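Local coordinates for aspartate semialdehyde dehydrogenase (Francisella tularensis subsp. tularensis, PDB 4WOJ), which probably catalyses the NADPH-dependent reductive dephosphorylation of L-aspartyl-4-phosphate to L-aspartate-semialdehyde, a shared step in lysine, methionine and threonine biosynthesis, at residues B[106-111]-B[248-253]; B[113-118]-B[252-257]; B[10-15]-B[38-43]; B[72-77]-B[99-104]. All blocks are in the same frame, centred on the assembly; numbering follows the deposited sequence.

Interaction 1: B[106-111]-B[248-253]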
loop_
_atom_site.group_PDB
_atom_site.type_symbol
_atom_site.label_atom_id
_atom_site.label_comp_id
_atom_site.label_asym_id
_atom_site.label_seq_id
_atom_site.Cartn_x
_atom_site.Cartn_y
_atom_site.Cartn_z
ATOM N N THR B 106 23.994 3.249 10.494
ATOM C CA THR B 106 24.829 4.269 11.107
ATOM C C THR B 106 25.978 4.667 10.203
ATOM O O THR B 106 26.223 5.847 9.942
ATOM C CB THR B 106 25.425 3.704 12.397
ATOM O OG1 THR B 106 24.426 2.930 13.091
ATOM C CG2 THR B 106 25.904 4.793 13.278
ATOM N N LEU B 107 26.678 3.656 9.714
ATOM C CA LEU B 107 27.873 3.886 8.925
ATOM C C LEU B 107 27.650 3.983 7.422
ATOM O O LEU B 107 28.616 4.165 6.705
ATOM C CB LEU B 107 28.889 2.772 9.232
ATOM C CG LEU B 107 29.356 2.734 10.699
ATOM C CD1 LEU B 107 30.084 1.438 11.050
ATOM C CD2 LEU B 107 30.228 3.942 11.025
ATOM N N ARG B 108 26.401 3.863 6.950
ATOM C CA ARG B 108 26.120 3.716 5.504
ATOM C C ARG B 108 26.774 4.706 4.579
ATOM O O ARG B 108 27.199 4.314 3.475
ATOM C CB ARG B 108 24.631 3.757 5.205
ATOM C CG ARG B 108 23.994 2.410 5.417
ATOM C CD ARG B 108 22.570 2.354 4.932
ATOM N NE ARG B 108 21.967 1.235 5.612
ATOM C CZ ARG B 108 20.725 1.185 6.053
ATOM N NH1 ARG B 108 19.879 2.205 5.876
ATOM N NH2 ARG B 108 20.336 0.085 6.672
ATOM N N LEU B 109 26.866 5.957 5.021
ATOM C CA LEU B 109 27.281 7.052 4.133
ATOM C C LEU B 109 28.670 7.659 4.413
ATOM O O LEU B 109 29.024 8.648 3.794
ATOM C CB LEU B 109 26.180 8.150 4.068
ATOM C CG LEU B 109 24.763 7.571 3.885
ATOM C CD1 LEU B 109 23.687 8.633 3.995
ATOM C CD2 LEU B 109 24.616 6.793 2.572
ATOM N N ASP B 110 29.456 7.062 5.307
ATOM C CA ASP B 110 30.857 7.485 5.476
ATOM C C ASP B 110 31.619 7.173 4.212
ATOM O O ASP B 110 31.342 6.178 3.558
ATOM C CB ASP B 110 31.519 6.760 6.664
ATOM C CG ASP B 110 32.995 7.195 6.916
ATOM O OD1 ASP B 110 33.647 7.765 6.012
ATOM O OD2 ASP B 110 33.520 6.953 8.034
ATOM N N LYS B 111 32.607 7.995 3.882
ATOM C CA LYS B 111 33.441 7.740 2.699
ATOM C C LYS B 111 34.191 6.390 2.840
ATOM O O LYS B 111 34.414 5.682 1.862
ATOM C CB LYS B 111 34.423 8.896 2.447
ATOM N N ALA B 248 17.436 7.499 -2.307
ATOM C CA ALA B 248 18.199 8.042 -3.449
ATOM C C ALA B 248 19.695 7.936 -3.229
ATOM O O ALA B 248 20.428 7.518 -4.096
ATOM C CB ALA B 248 17.791 9.460 -3.745
ATOM N N THR B 249 20.142 8.304 -2.046
ATOM C CA THR B 249 21.567 8.425 -1.735
ATOM C C THR B 249 22.273 7.086 -1.676
ATOM O O THR B 249 23.397 6.945 -2.159
ATOM C CB THR B 249 21.755 9.167 -0.396
ATOM O OG1 THR B 249 20.724 8.759 0.527
ATOM C CG2 THR B 249 21.656 10.689 -0.644
ATOM N N GLU B 250 21.590 6.106 -1.109
ATOM C CA GLU B 250 22.088 4.714 -1.043
ATOM C C GLU B 250 22.149 4.045 -2.428
ATOM O O GLU B 250 23.160 3.440 -2.786
ATOM C CB GLU B 250 21.238 3.872 -0.076
ATOM C CG GLU B 250 21.346 4.364 1.365
ATOM C CD GLU B 250 20.591 3.515 2.387
ATOM O OE1 GLU B 250 20.162 2.385 2.058
ATOM O OE2 GLU B 250 20.395 4.011 3.522
ATOM N N LEU B 251 21.080 4.187 -3.206
ATOM C CA LEU B 251 21.074 3.683 -4.585
ATOM C C LEU B 251 22.248 4.258 -5.374
ATOM O O LEU B 251 22.969 3.536 -6.056
ATOM C CB LEU B 251 19.762 4.018 -5.320
ATOM C CG LEU B 251 19.731 3.602 -6.804
ATOM C CD1 LEU B 251 19.698 2.087 -6.910
ATOM C CD2 LEU B 251 18.577 4.206 -7.564
ATOM N N ASN B 252 22.448 5.561 -5.275
ATOM C CA ASN B 252 23.578 6.201 -5.989
ATOM C C ASN B 252 24.943 5.803 -5.420
ATOM O O ASN B 252 25.899 5.603 -6.157
ATOM C CB ASN B 252 23.348 7.702 -6.103
ATOM C CG ASN B 252 22.227 8.007 -7.091
ATOM O OD1 ASN B 252 22.425 7.906 -8.303
ATOM N ND2 ASN B 252 21.027 8.279 -6.587
ATOM N N LYS B 253 25.008 5.589 -4.115
ATOM C CA LYS B 253 26.248 5.058 -3.535
ATOM C C LYS B 253 26.506 3.625 -4.040
ATOM O O LYS B 253 27.625 3.284 -4.367
ATOM C CB LYS B 253 26.246 5.133 -2.015
ATOM C CG LYS B 253 27.519 4.568 -1.416
ATOM C CD LYS B 253 27.829 5.092 -0.016
ATOM C CE LYS B 253 29.287 4.793 0.321
ATOM N NZ LYS B 253 29.637 5.168 1.722
#
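Arg108 and Glu250 form a salt bridge between a loop of the NAD-binding domain and a helix of the dimerisation domain. NH1 of Arg108 meets OE2 of Glu250 at 3.0 Å from the syn side, somewhat out of the carboxylate plane; with the two flat groups turned 69° apart, a single N-H makes the bridge. Both ends are fixed by further bonds: Arg108 NE donates to Gly138 O, and Glu250 OE1 accepts from Asn140 N. This network lies close to Cys141, the predicted acyl-thioester nucleophile, the side chains of Arg108 and Cys141 being about 7 Å apart.

The second polar link uses backbone. Lys253, with CG anti to its own N (chi1 179°) and the rest of the chain extended, carries NZ to Arg108 O at 3.1 Å; NZ also bonds to Ser113 O and lies 2.7 Å from Asp110 O. The amine is thus set against the type I turn running from Leu107 to Asp110.

Apolar contact is slight, with CD2 of Leu109 lying 4.2 Å from CG of Glu250.

Helix 242-255 is thereby fastened to the loop between strands 99-102 and 113-116, with helix 141-149 packed against Glu250 through Val143.

Interaction 2: B[113-118]-B[252-257]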
loop_
_atom_site.group_PDB
_atom_site.type_symbol
_atom_site.label_atom_id
_atom_site.label_comp_id
_atom_site.label_asym_id
_atom_site.label_seq_id
_atom_site.Cartn_x
_atom_site.Cartn_y
_atom_site.Cartn_z
ATOM N N SER B 113 33.059 3.707 4.363
ATOM C CA SER B 113 32.105 2.602 4.226
ATOM C C SER B 113 31.829 2.262 2.756
ATOM O O SER B 113 31.874 3.127 1.878
ATOM C CB SER B 113 30.774 2.912 4.939
ATOM O OG SER B 113 30.885 2.932 6.368
ATOM N N THR B 114 31.571 0.981 2.508
ATOM C CA THR B 114 31.055 0.475 1.232
ATOM C C THR B 114 29.705 -0.181 1.507
ATOM O O THR B 114 29.555 -0.964 2.466
ATOM C CB THR B 114 32.009 -0.534 0.586
ATOM O OG1 THR B 114 33.334 0.019 0.521
ATOM C CG2 THR B 114 31.557 -0.884 -0.813
ATOM N N LEU B 115 28.698 0.218 0.732
ATOM C CA LEU B 115 27.356 -0.357 0.853
ATOM C C LEU B 115 27.391 -1.649 0.061
ATOM O O LEU B 115 27.928 -1.634 -1.068
ATOM C CB LEU B 115 26.270 0.554 0.288
ATOM C CG LEU B 115 25.797 1.701 1.184
ATOM C CD1 LEU B 115 24.880 2.671 0.449
ATOM C CD2 LEU B 115 25.072 1.165 2.396
ATOM N N VAL B 116 26.861 -2.748 0.630
ATOM C CA VAL B 116 26.954 -4.037 -0.059
ATOM C C VAL B 116 25.643 -4.536 -0.686
ATOM O O VAL B 116 24.617 -4.697 -0.022
ATOM C CB VAL B 116 27.534 -5.179 0.838
ATOM C CG1 VAL B 116 28.944 -4.826 1.282
ATOM C CG2 VAL B 116 26.668 -5.453 2.046
ATOM N N LEU B 117 25.709 -4.803 -1.982
ATOM C CA LEU B 117 24.651 -5.503 -2.689
ATOM C C LEU B 117 25.298 -6.099 -3.943
ATOM O O LEU B 117 25.249 -5.535 -5.051
ATOM C CB LEU B 117 23.503 -4.565 -3.018
ATOM C CG LEU B 117 22.240 -5.184 -3.632
ATOM C CD1 LEU B 117 21.574 -6.129 -2.679
ATOM C CD2 LEU B 117 21.273 -4.075 -4.015
ATOM N N ASP B 118 25.911 -7.253 -3.749
ATOM C CA ASP B 118 26.927 -7.742 -4.675
ATOM C C ASP B 118 26.404 -8.143 -6.064
ATOM O O ASP B 118 27.167 -8.121 -7.007
ATOM C CB ASP B 118 27.702 -8.907 -4.071
ATOM C CG ASP B 118 26.853 -10.160 -3.963
ATOM O OD1 ASP B 118 26.119 -10.285 -2.956
ATOM O OD2 ASP B 118 26.884 -10.985 -4.892
ATOM N N ASN B 252 22.448 5.561 -5.275
ATOM C CA ASN B 252 23.578 6.201 -5.989
ATOM C C ASN B 252 24.943 5.803 -5.420
ATOM O O ASN B 252 25.899 5.603 -6.157
ATOM C CB ASN B 252 23.348 7.702 -6.103
ATOM C CG ASN B 252 22.227 8.007 -7.091
ATOM O OD1 ASN B 252 22.425 7.906 -8.303
ATOM N ND2 ASN B 252 21.027 8.279 -6.587
ATOM N N LYS B 253 25.008 5.589 -4.115
ATOM C CA LYS B 253 26.248 5.058 -3.535
ATOM C C LYS B 253 26.506 3.625 -4.040
ATOM O O LYS B 253 27.625 3.284 -4.367
ATOM C CB LYS B 253 26.246 5.133 -2.015
ATOM C CG LYS B 253 27.519 4.568 -1.416
ATOM C CD LYS B 253 27.829 5.092 -0.016
ATOM C CE LYS B 253 29.287 4.793 0.321
ATOM N NZ LYS B 253 29.637 5.168 1.722
ATOM N N ILE B 254 25.473 2.795 -4.109
ATOM C CA ILE B 254 25.654 1.403 -4.526
ATOM C C ILE B 254 26.097 1.336 -5.965
ATOM O O ILE B 254 26.955 0.538 -6.328
ATOM C CB ILE B 254 24.369 0.572 -4.379
ATOM C CG1 ILE B 254 24.021 0.371 -2.908
ATOM C CG2 ILE B 254 24.540 -0.798 -5.030
ATOM C CD1 ILE B 254 22.683 -0.294 -2.675
ATOM N N LEU B 255 25.466 2.127 -6.812
ATOM C CA LEU B 255 25.822 2.149 -8.251
ATOM C C LEU B 255 27.053 3.037 -8.537
ATOM O O LEU B 255 27.576 2.994 -9.639
ATOM C CB LEU B 255 24.644 2.633 -9.091
ATOM C CG LEU B 255 23.384 1.771 -9.025
ATOM C CD1 LEU B 255 22.173 2.526 -9.519
ATOM C CD2 LEU B 255 23.562 0.486 -9.818
ATOM N N ASP B 256 27.472 3.830 -7.544
ATOM C CA ASP B 256 28.456 4.918 -7.698
ATOM C C ASP B 256 28.237 5.622 -8.998
ATOM O O ASP B 256 29.024 5.507 -9.916
ATOM C CB ASP B 256 29.935 4.480 -7.639
ATOM C CG ASP B 256 30.916 5.717 -7.727
ATOM O OD1 ASP B 256 30.491 6.850 -7.347
ATOM O OD2 ASP B 256 32.080 5.574 -8.188
ATOM N N THR B 257 27.144 6.332 -9.079
ATOM C CA THR B 257 26.781 7.001 -10.327
ATOM C C THR B 257 27.575 8.287 -10.583
ATOM O O THR B 257 27.902 9.028 -9.671
ATOM C CB THR B 257 25.290 7.369 -10.313
ATOM O OG1 THR B 257 24.953 7.856 -8.995
ATOM C CG2 THR B 257 24.443 6.145 -10.683
#
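Strand 113-116, at one edge of the parallel sheet of the NAD-binding domain, is met here by the C-terminal end of helix 242-255 from the dimerisation domain. Leu115 is the centre of the apolar contact. Its CD1 lies over the extended chain of Lys253, 3.7 Å from CB and touching CG and CD as well; the two side chains run at about a right angle, so one methyl covers several methylenes. On the neighbouring helix position, CG1 of Ile254 packs on CB of Leu115 at 3.9 Å. With CG1 beside its backbone N (chi1 -69°) and CD1 extended beyond it, Ile254 reaches on toward Leu117, CD1 of Ile254 lying 4.3 Å from CD2 of Leu117.

One polar bond closes the row. Lys253 NZ reaches Ser113 O at 3.0 Å, coming from above the carbonyl plane, 57° out of it. Ser113 OG donates to Leu107 O, and the strand itself continues the sheet through backbone bonds with strand 135-138. Ile254 O takes an N-H from Gln124 of helix 118-130, a further tie between the domains.

At this contact the helix ends with Asp256 at positive phi: Thr257 N bonds to Asn252 O, and Asp256 N more weakly to Lys253 O. The result is a helix of the dimerisation domain packed by its C-terminal end on the edge strand of a Rossmann-like sheet and closed by a Schellman motif.

Interaction 3: B[10-15]-B[38-43]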
loop_
_atom_site.group_PDB
_atom_site.type_symbol
_atom_site.label_atom_id
_atom_site.label_comp_id
_atom_site.label_asym_id
_atom_site.label_seq_id
_atom_site.Cartn_x
_atom_site.Cartn_y
_atom_site.Cartn_z
ATOM N N VAL B 10 35.650 -15.336 13.127
ATOM C CA VAL B 10 34.494 -14.499 12.840
ATOM C C VAL B 10 33.547 -14.480 14.009
ATOM O O VAL B 10 33.102 -15.527 14.472
ATOM C CB VAL B 10 33.703 -14.998 11.624
ATOM C CG1 VAL B 10 32.751 -13.913 11.145
ATOM C CG2 VAL B 10 34.639 -15.401 10.505
ATOM N N GLY B 11 33.215 -13.270 14.449
ATOM C CA GLY B 11 32.335 -13.063 15.596
ATOM C C GLY B 11 30.981 -12.587 15.122
ATOM O O GLY B 11 30.883 -11.829 14.165
ATOM N N PHE B 12 29.936 -13.058 15.786
ATOM C CA PHE B 12 28.569 -12.729 15.410
ATOM C C PHE B 12 27.834 -12.004 16.541
ATOM O O PHE B 12 27.659 -12.550 17.632
ATOM C CB PHE B 12 27.814 -14.004 15.001
ATOM C CG PHE B 12 28.383 -14.649 13.780
ATOM C CD1 PHE B 12 28.001 -14.216 12.503
ATOM C CD2 PHE B 12 29.362 -15.621 13.893
ATOM C CE1 PHE B 12 28.568 -14.783 11.362
ATOM C CE2 PHE B 12 29.923 -16.205 12.761
ATOM C CZ PHE B 12 29.536 -15.779 11.492
ATOM N N ILE B 13 27.425 -10.763 16.261
ATOM C CA ILE B 13 26.520 -10.013 17.143
ATOM C C ILE B 13 25.159 -9.829 16.453
ATOM O O ILE B 13 25.100 -9.649 15.263
ATOM C CB ILE B 13 27.106 -8.647 17.534
ATOM C CG1 ILE B 13 28.615 -8.755 17.782
ATOM C CG2 ILE B 13 26.427 -8.139 18.797
ATOM C CD1 ILE B 13 29.482 -8.412 16.600
ATOM N N GLY B 14 24.067 -9.897 17.200
ATOM C CA GLY B 14 22.723 -9.697 16.626
ATOM C C GLY B 14 21.950 -10.969 16.303
ATOM O O GLY B 14 20.799 -10.902 15.851
ATOM N N TRP B 15 22.564 -12.126 16.561
ATOM C CA TRP B 15 22.070 -13.406 16.011
ATOM C C TRP B 15 20.753 -13.913 16.605
ATOM O O TRP B 15 20.121 -14.787 16.031
ATOM C CB TRP B 15 23.139 -14.494 16.139
ATOM C CG TRP B 15 23.700 -14.625 17.489
ATOM C CD1 TRP B 15 24.818 -14.009 17.974
ATOM C CD2 TRP B 15 23.172 -15.398 18.547
ATOM N NE1 TRP B 15 25.026 -14.355 19.278
ATOM C CE2 TRP B 15 24.026 -15.215 19.659
ATOM C CE3 TRP B 15 22.056 -16.240 18.674
ATOM C CZ2 TRP B 15 23.803 -15.846 20.869
ATOM C CZ3 TRP B 15 21.829 -16.857 19.873
ATOM C CH2 TRP B 15 22.705 -16.663 20.962
ATOM N N PRO B 38 33.803 -19.649 14.177
ATOM C CA PRO B 38 32.805 -18.730 14.672
ATOM C C PRO B 38 32.917 -18.490 16.161
ATOM O O PRO B 38 33.347 -19.368 16.895
ATOM C CB PRO B 38 31.481 -19.427 14.353
ATOM C CG PRO B 38 31.821 -20.471 13.355
ATOM C CD PRO B 38 33.200 -20.908 13.734
ATOM N N THR B 39 32.539 -17.293 16.583
ATOM C CA THR B 39 32.369 -16.976 17.980
ATOM C C THR B 39 31.099 -16.162 18.104
ATOM O O THR B 39 30.872 -15.255 17.325
ATOM C CB THR B 39 33.576 -16.204 18.515
ATOM O OG1 THR B 39 34.734 -17.039 18.423
ATOM C CG2 THR B 39 33.369 -15.777 19.950
ATOM N N PHE B 40 30.299 -16.475 19.105
ATOM C CA PHE B 40 28.973 -15.929 19.216
ATOM C C PHE B 40 28.869 -15.008 20.411
ATOM O O PHE B 40 28.974 -15.446 21.554
ATOM C CB PHE B 40 27.950 -17.074 19.276
ATOM C CG PHE B 40 27.733 -17.705 17.938
ATOM C CD1 PHE B 40 26.888 -17.102 17.007
ATOM C CD2 PHE B 40 28.451 -18.827 17.556
ATOM C CE1 PHE B 40 26.715 -17.651 15.756
ATOM C CE2 PHE B 40 28.298 -19.359 16.292
ATOM C CZ PHE B 40 27.422 -18.768 15.395
ATOM N N PHE B 41 28.637 -13.730 20.130
ATOM C CA PHE B 41 28.616 -12.698 21.152
ATOM C C PHE B 41 27.234 -12.397 21.654
ATOM O O PHE B 41 26.230 -12.587 20.962
ATOM C CB PHE B 41 29.238 -11.427 20.637
ATOM C CG PHE B 41 30.707 -11.519 20.504
ATOM C CD1 PHE B 41 31.277 -11.917 19.316
ATOM C CD2 PHE B 41 31.527 -11.247 21.590
ATOM C CE1 PHE B 41 32.653 -11.993 19.194
ATOM C CE2 PHE B 41 32.902 -11.334 21.481
ATOM C CZ PHE B 41 33.466 -11.708 20.278
ATOM N N SER B 42 27.188 -11.938 22.892
ATOM C CA SER B 42 25.921 -11.829 23.570
ATOM C C SER B 42 25.968 -10.712 24.571
ATOM O O SER B 42 27.035 -10.197 24.921
ATOM C CB SER B 42 25.568 -13.152 24.258
ATOM O OG SER B 42 24.170 -13.285 24.370
ATOM N N THR B 43 24.783 -10.311 24.986
ATOM C CA THR B 43 24.658 -9.333 26.050
ATOM C C THR B 43 23.866 -9.875 27.213
ATOM O O THR B 43 23.339 -9.109 27.992
ATOM C CB THR B 43 23.972 -8.039 25.555
ATOM O OG1 THR B 43 24.580 -7.625 24.320
ATOM C CG2 THR B 43 24.094 -6.926 26.600
#
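The first beta-alpha-beta unit of the Rossmann-like NAD-binding domain brings strands 8-13 and 36-42 side by side in parallel. Thr39 sits between two bonds, its N donating to Val10 O and its O accepting from Phe12 N, each at 2.8 Å; Phe41 N then donates to Phe12 O at 2.9 Å.

On the face that carries Val10, Phe12, Pro38 and Phe40, three aromatic rings gather. Phe12 and Phe40 point the same way with planes 21° apart, but they are slid so far that the rings barely overlap, and CB of Phe12 touches CD1 of Phe40 at 3.8 Å. CE2 of Phe12 meets CB of Pro38 beside it. Phe40 also turns its edge onto the face of Trp15 in a T-shaped stack, the planes 86° apart. Trp15 has CG between its backbone N and carbonyl carbon (chi1 51°), which folds the indole back over the second strand; there NE1 donates to Phe41 O at 2.7 Å, and this bond fixes the ring's rotation.

On the reverse face, the Phe41 ring presents its edge to Gly11, with CE1 of Phe41 3.8 Å from CA of Gly11, in close contact with the bare backbone.

Helix 18-30 covers the aromatic cluster with Met24 and Met27, strand 74-77 continues the sheet beyond strand 8-13, and Gln61 of strand 61-62 packs on Thr39 and Phe41.

Interaction 4: B[72-77]-B[99-104]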
loop_
_atom_site.group_PDB
_atom_site.type_symbol
_atom_site.label_atom_id
_atom_site.label_comp_id
_atom_site.label_asym_id
_atom_site.label_seq_id
_atom_site.Cartn_x
_atom_site.Cartn_y
_atom_site.Cartn_z
ATOM N N MET B 72 38.706 -11.171 17.031
ATOM C CA MET B 72 38.031 -11.596 15.791
ATOM C C MET B 72 38.641 -10.860 14.586
ATOM O O MET B 72 38.957 -9.687 14.655
ATOM C CB MET B 72 36.529 -11.335 15.836
ATOM C CG MET B 72 35.767 -12.011 16.971
ATOM S SD MET B 72 35.650 -13.814 16.824
ATOM C CE MET B 72 36.978 -14.246 17.951
ATOM N N ASP B 73 38.847 -11.603 13.507
ATOM C CA ASP B 73 39.284 -11.065 12.238
ATOM C C ASP B 73 38.170 -10.262 11.536
ATOM O O ASP B 73 38.433 -9.325 10.749
ATOM C CB ASP B 73 39.723 -12.206 11.345
ATOM C CG ASP B 73 40.981 -12.861 11.845
ATOM O OD1 ASP B 73 42.041 -12.203 11.735
ATOM O OD2 ASP B 73 40.909 -14.008 12.387
ATOM N N ILE B 74 36.941 -10.671 11.837
ATOM C CA ILE B 74 35.745 -10.160 11.218
ATOM C C ILE B 74 34.617 -10.223 12.232
ATOM O O ILE B 74 34.400 -11.249 12.876
ATOM C CB ILE B 74 35.326 -11.007 9.991
ATOM C CG1 ILE B 74 36.431 -11.031 8.928
ATOM C CG2 ILE B 74 34.025 -10.465 9.381
ATOM C CD1 ILE B 74 36.047 -11.796 7.667
ATOM N N LEU B 75 33.869 -9.131 12.337
ATOM C CA LEU B 75 32.678 -9.092 13.173
ATOM C C LEU B 75 31.477 -8.767 12.305
ATOM O O LEU B 75 31.571 -7.974 11.370
ATOM C CB LEU B 75 32.822 -8.042 14.265
ATOM C CG LEU B 75 33.978 -8.285 15.248
ATOM C CD1 LEU B 75 34.207 -7.035 16.067
ATOM C CD2 LEU B 75 33.677 -9.485 16.150
ATOM N N LEU B 76 30.352 -9.405 12.609
ATOM C CA LEU B 76 29.145 -9.237 11.824
ATOM C C LEU B 76 27.949 -8.937 12.734
ATOM O O LEU B 76 27.478 -9.811 13.493
ATOM C CB LEU B 76 28.898 -10.489 10.991
ATOM C CG LEU B 76 27.970 -10.295 9.799
ATOM C CD1 LEU B 76 28.242 -11.401 8.790
ATOM C CD2 LEU B 76 26.510 -10.282 10.232
ATOM N N SER B 77 27.446 -7.704 12.636
ATOM C CA SER B 77 26.414 -7.227 13.575
ATOM C C SER B 77 25.049 -7.078 12.917
ATOM O O SER B 77 24.925 -6.433 11.898
ATOM C CB SER B 77 26.816 -5.889 14.207
ATOM O OG SER B 77 25.841 -5.494 15.160
ATOM N N PHE B 99 37.521 -6.476 9.645
ATOM C CA PHE B 99 36.319 -6.156 8.880
ATOM C C PHE B 99 35.070 -6.104 9.729
ATOM O O PHE B 99 34.767 -7.011 10.499
ATOM C CB PHE B 99 36.101 -7.160 7.769
ATOM C CG PHE B 99 37.202 -7.205 6.766
ATOM C CD1 PHE B 99 38.281 -8.059 6.944
ATOM C CD2 PHE B 99 37.128 -6.454 5.622
ATOM C CE1 PHE B 99 39.290 -8.139 5.999
ATOM C CE2 PHE B 99 38.120 -6.524 4.676
ATOM C CZ PHE B 99 39.204 -7.369 4.857
ATOM N N TRP B 100 34.346 -5.014 9.567
ATOM C CA TRP B 100 33.100 -4.787 10.267
ATOM C C TRP B 100 32.005 -4.841 9.206
ATOM O O TRP B 100 31.924 -3.976 8.323
ATOM C CB TRP B 100 33.141 -3.417 10.939
ATOM C CG TRP B 100 31.901 -3.008 11.606
ATOM C CD1 TRP B 100 30.902 -2.285 11.068
ATOM C CD2 TRP B 100 31.536 -3.254 12.967
ATOM N NE1 TRP B 100 29.916 -2.076 11.998
ATOM C CE2 TRP B 100 30.288 -2.649 13.178
ATOM C CE3 TRP B 100 32.146 -3.928 14.035
ATOM C CZ2 TRP B 100 29.619 -2.707 14.416
ATOM C CZ3 TRP B 100 31.491 -3.968 15.271
ATOM C CH2 TRP B 100 30.241 -3.376 15.444
ATOM N N ILE B 101 31.196 -5.891 9.277
ATOM C CA ILE B 101 30.045 -6.045 8.399
ATOM C C ILE B 101 28.833 -5.719 9.267
ATOM O O ILE B 101 28.670 -6.276 10.338
ATOM C CB ILE B 101 29.963 -7.469 7.802
ATOM C CG1 ILE B 101 31.168 -7.745 6.906
ATOM C CG2 ILE B 101 28.715 -7.636 6.967
ATOM C CD1 ILE B 101 31.498 -9.215 6.762
ATOM N N ASP B 102 27.987 -4.812 8.806
ATOM C CA ASP B 102 26.896 -4.312 9.640
ATOM C C ASP B 102 25.590 -4.144 8.896
ATOM O O ASP B 102 25.583 -3.640 7.751
ATOM C CB ASP B 102 27.302 -2.941 10.166
ATOM C CG ASP B 102 26.499 -2.513 11.402
ATOM O OD1 ASP B 102 25.415 -3.114 11.693
ATOM O OD2 ASP B 102 26.975 -1.549 12.061
ATOM N N ALA B 103 24.495 -4.486 9.574
ATOM C CA ALA B 103 23.118 -4.231 9.065
ATOM C C ALA B 103 22.592 -2.819 9.342
ATOM O O ALA B 103 21.873 -2.227 8.510
ATOM C CB ALA B 103 22.122 -5.237 9.615
ATOM N N ALA B 104 22.965 -2.278 10.491
ATOM C CA ALA B 104 22.468 -0.981 10.911
ATOM C C ALA B 104 22.929 0.095 9.932
ATOM O O ALA B 104 23.839 -0.115 9.146
ATOM C CB ALA B 104 22.937 -0.668 12.321
#
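Leu75 and Ile101 pair by backbone hydrogen bonding in the middle of strands 74-77 and 99-102. Leu75 N donates to Phe99 O at 2.9 Å, and Ile101 N to Leu75 O at 3.0 Å in a nearly straight bond (174° at the hydrogen). Ser77 N to Ile101 O and Ala103 N to Ser77 O carry the register on, while Phe99 N to Asp73 O begins it.

On the face of Ile74, Leu76, Phe99 and Ile101 the side chains pack together: CG2 of Ile74 meets CD1 of Ile101 at 3.8 Å, CG1 of Ile74 touches CD1 of Phe99, and CG of Leu76 rests on CG2 of Ile101 at 4.0 Å. On the other face CD1 of Leu75 comes to the edge of the Trp100 indole, 4.2 Å from CZ3.

Such parallel pairing joins the two strands of a beta-alpha-beta unit, helix 81-93 making the crossover within the Rossmann-like domain.

With CG anti to its backbone N (chi1 176°), Trp100 lays its indole alongside Leu75 and Ser77, and its NE1 donates to OD2 of Asp102 at 3.0 Å. That same oxygen is bonded to Thr84 OG1, whereas OD1 of Asp102 accepts from Ala104 N at 2.9 Å, an Asx turn that bends the chain as the strand ends. From helix 81-93, His88 stacks edge-to-face with Trp100. Helix 354-369 covers the face of Ile74, Phe99 and Ile101, placing Ile368 on Ile74 and Phe99, and Val364 on Ile101.

Along the chain, interaction 3 closes before interaction 4 opens, and both precede interactions 1 and 2, which close on the end of helix 242-255 and just after it. Interactions 3 and 4, centres about 10 Å apart, join within one parallel sheet, where strands 8-13 and 74-77 are neighbours. Interaction 2 lies at an edge strand of the same sheet, about 7 Å from interaction 1 between centres, and the two share Lys253 and tie the sheet to the dimerisation domain. Interaction 4 reaches interaction 1 through Leu107, packed on Trp100, with centres about 17 Å apart. Interaction 3, centred about 25 Å from interaction 1, stays within the nucleotide-binding fold, whereas interaction 1 approaches the predicted catalytic cysteine.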